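Local coordinates for glycoside hydrolase family protein (Novosphingobium sp. PP1Y, PDB 6Q2F) that is an alpha-L-rhamnosidase, a glycoside hydrolase that probably releases terminal alpha-L-rhamnose from glycosides and carries a bound sodium ion, at residues Ile1103-Gln1106 / Lys1112-Trp1115. Residues are numbered along the deposited sequence; the frame is centred on the assembly and turned at random.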
ATOM      1  N   ILE A1103      17.985  14.247 -24.321  1.00 44.93           N
ATOM      2  CA  ILE A1103      17.830  15.639 -24.726  1.00 45.86           C
ATOM      3  C   ILE A1103      18.625  15.915 -25.994  1.00 44.47           C
ATOM      4  O   ILE A1103      18.121  16.536 -26.936  1.00 48.40           O
ATOM      5  CB  ILE A1103      18.242  16.565 -23.575  1.00 42.81           C
ATOM      6  CG1 ILE A1103      17.304  16.326 -22.389  1.00 40.23           C
ATOM      7  CG2 ILE A1103      18.237  18.012 -24.057  1.00 39.88           C
ATOM      8  CD1 ILE A1103      17.792  16.937 -21.099  1.00 46.56           C
ATOM      9  N   GLY A1104      19.863  15.422 -26.055  1.00 44.70           N
ATOM     10  CA  GLY A1104      20.686  15.649 -27.232  1.00 43.20           C
ATOM     11  C   GLY A1104      20.045  15.141 -28.505  1.00 46.96           C
ATOM     12  O   GLY A1104      20.274  15.693 -29.581  1.00 45.61           O
ATOM     13  N   ASP A1105      19.215  14.099 -28.403  1.00 50.91           N
ATOM     14  CA  ASP A1105      18.578  13.530 -29.586  1.00 50.06           C
ATOM     15  C   ASP A1105      17.396  14.350 -30.068  1.00 51.69           C
ATOM     16  O   ASP A1105      16.926  14.131 -31.189  1.00 56.13           O
ATOM     17  CB  ASP A1105      18.135  12.095 -29.316  1.00 50.88           C
ATOM     18  CG  ASP A1105      19.248  11.095 -29.548  1.00 48.97           C
ATOM     19  OD1 ASP A1105      20.397  11.523 -29.771  1.00 52.64           O
ATOM     20  OD2 ASP A1105      18.971   9.880 -29.495  1.00 55.59           O
ATOM     21  N   GLN A1106      16.904  15.281 -29.257  1.00 53.20           N
ATOM     22  CA  GLN A1106      15.850  16.192 -29.675  1.00 52.59           C
ATOM     23  C   GLN A1106      16.378  17.427 -30.384  1.00 55.29           C
ATOM     24  O   GLN A1106      15.575  18.218 -30.890  1.00 63.40           O
ATOM     25  CB  GLN A1106      15.024  16.632 -28.463  1.00 57.87           C
ATOM     26  CG  GLN A1106      14.248  15.516 -27.845  1.00 57.29           C
ATOM     27  CD  GLN A1106      13.225  14.950 -28.798  1.00 68.55           C
ATOM     28  OE1 GLN A1106      13.257  13.764 -29.117  1.00 71.05           O
ATOM     29  NE2 GLN A1106      12.306  15.798 -29.264  1.00 70.85           N
ATOM     30  N   LYS A1112      20.653  10.380 -34.064  1.00 58.10           N
ATOM     31  CA  LYS A1112      19.962   9.850 -32.893  1.00 59.55           C
ATOM     32  C   LYS A1112      20.639   8.595 -32.366  1.00 51.49           C
ATOM     33  O   LYS A1112      20.757   7.597 -33.075  1.00 57.86           O
ATOM     34  CB  LYS A1112      18.499   9.585 -33.226  1.00 57.94           C
ATOM     35  CG  LYS A1112      17.759  10.854 -33.635  1.00 66.98           C
ATOM     36  CD  LYS A1112      16.717  11.211 -32.588  1.00 71.00           C
ATOM     37  CE  LYS A1112      15.625  10.150 -32.530  1.00 72.38           C
ATOM     38  NZ  LYS A1112      14.783  10.268 -31.299  1.00 75.79           N
ATOM     39  N   ILE A1113      21.062   8.653 -31.111  1.00 43.68           N
ATOM     40  CA  ILE A1113      21.643   7.505 -30.430  1.00 48.21           C
ATOM     41  C   ILE A1113      20.564   6.653 -29.775  1.00 49.74           C
ATOM     42  O   ILE A1113      20.659   5.423 -29.763  1.00 46.53           O
ATOM     43  CB  ILE A1113      22.685   7.977 -29.389  1.00 47.57           C
ATOM     44  CG1 ILE A1113      23.847   8.725 -30.063  1.00 49.19           C
ATOM     45  CG2 ILE A1113      23.213   6.821 -28.562  1.00 52.58           C
ATOM     46  CD1 ILE A1113      24.542   7.949 -31.143  1.00 47.51           C
ATOM     47  N   THR A1114      19.525   7.285 -29.234  1.00 44.11           N
ATOM     48  CA  THR A1114      18.594   6.602 -28.353  1.00 45.18           C
ATOM     49  C   THR A1114      17.326   6.197 -29.087  1.00 41.72           C
ATOM     50  O   THR A1114      16.972   6.753 -30.129  1.00 40.84           O
ATOM     51  CB  THR A1114      18.203   7.467 -27.154  1.00 41.31           C
ATOM     52  OG1 THR A1114      17.396   8.562 -27.613  1.00 47.22           O
ATOM     53  CG2 THR A1114      19.441   7.986 -26.436  1.00 51.66           C
ATOM     54  N   TRP A1115      16.649   5.212 -28.503  1.00 37.67           N
ATOM     55  CA  TRP A1115      15.287   4.829 -28.846  1.00 33.94           C
ATOM     56  C   TRP A1115      14.494   4.650 -27.560  1.00 36.10           C
ATOM     57  O   TRP A1115      14.960   3.983 -26.626  1.00 37.02           O
ATOM     58  CB  TRP A1115      15.258   3.532 -29.655  1.00 38.57           C
ATOM     59  CG  TRP A1115      13.873   3.153 -30.125  1.00 39.80           C
ATOM     60  CD1 TRP A1115      13.349   3.374 -31.367  1.00 36.57           C
ATOM     61  CD2 TRP A1115      12.845   2.507 -29.363  1.00 35.36           C
ATOM     62  NE1 TRP A1115      12.066   2.898 -31.427  1.00 38.31           N
ATOM     63  CE2 TRP A1115      11.732   2.356 -30.212  1.00 35.96           C
ATOM     64  CE3 TRP A1115      12.761   2.029 -28.046  1.00 28.44           C
ATOM     65  CZ2 TRP A1115      10.543   1.756 -29.790  1.00 38.57           C
ATOM     66  CZ3 TRP A1115      11.575   1.441 -27.626  1.00 38.44           C
ATOM     67  CH2 TRP A1115      10.483   1.303 -28.499  1.00 35.13           C
TER
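CG of Asp1105 lies beside its own backbone N (chi1 -85°), and OD1 nearly eclipses CA, which turns the carboxylate from helix 1099-1105 toward the loop that returns past it; chi1 of Thr1114, 69°, sets OG1 between its own backbone N and carbonyl carbon, on the side where the carboxylate arrives. The two side chains cross at a slant, and OD2 of Asp1105 becomes the shared acceptor. Thr1114 N reaches OD2 at 2.7 Å with a nearly straight N-H, approaching almost in line with the C-O bond. The hydroxyl OG1 of Thr1114 donates to the same OD2 at 2.8 Å, from the anti side and 34° out of the carboxylate plane. The other oxygen, OD1, accepts a weak bond from Ile1113 N at 3.2 Å. Aspartate suits this place because a short side chain with two acceptors can meet consecutive backbone N-H groups; threonine adds a hydroxyl donor next to its amide. Lys1112, bent at chi2 and chi3, lays CD against the backbone O of Asp1105 at 3.2 Å and beside its CB. Lysine suits this exposed position because its long aliphatic chain can lie along the aspartate, while NZ, 4.6 Å from OD2 of Asp1105, is too far for a salt bridge but probably adds a long-range attraction. From within the helix, Arg1101 forms a salt bridge to OD1. An alanine in place of Asp1105 would probably leave the amides of Ile1113 and Thr1114, the hydroxyl of Thr1114 and the guanidinium of Arg1101 without this acceptor, and the loop less firmly tied to the helix. The contact thus joins helix 1099-1105 to the loop leading into strand 1115-1116, in a region resembling by sequence the galactose-binding-like domains of glycosyl hydrolase family 2. Buried among N-H donors, a hydroxyl and an arginine, the carboxylate is likely to be stabilised as the anion.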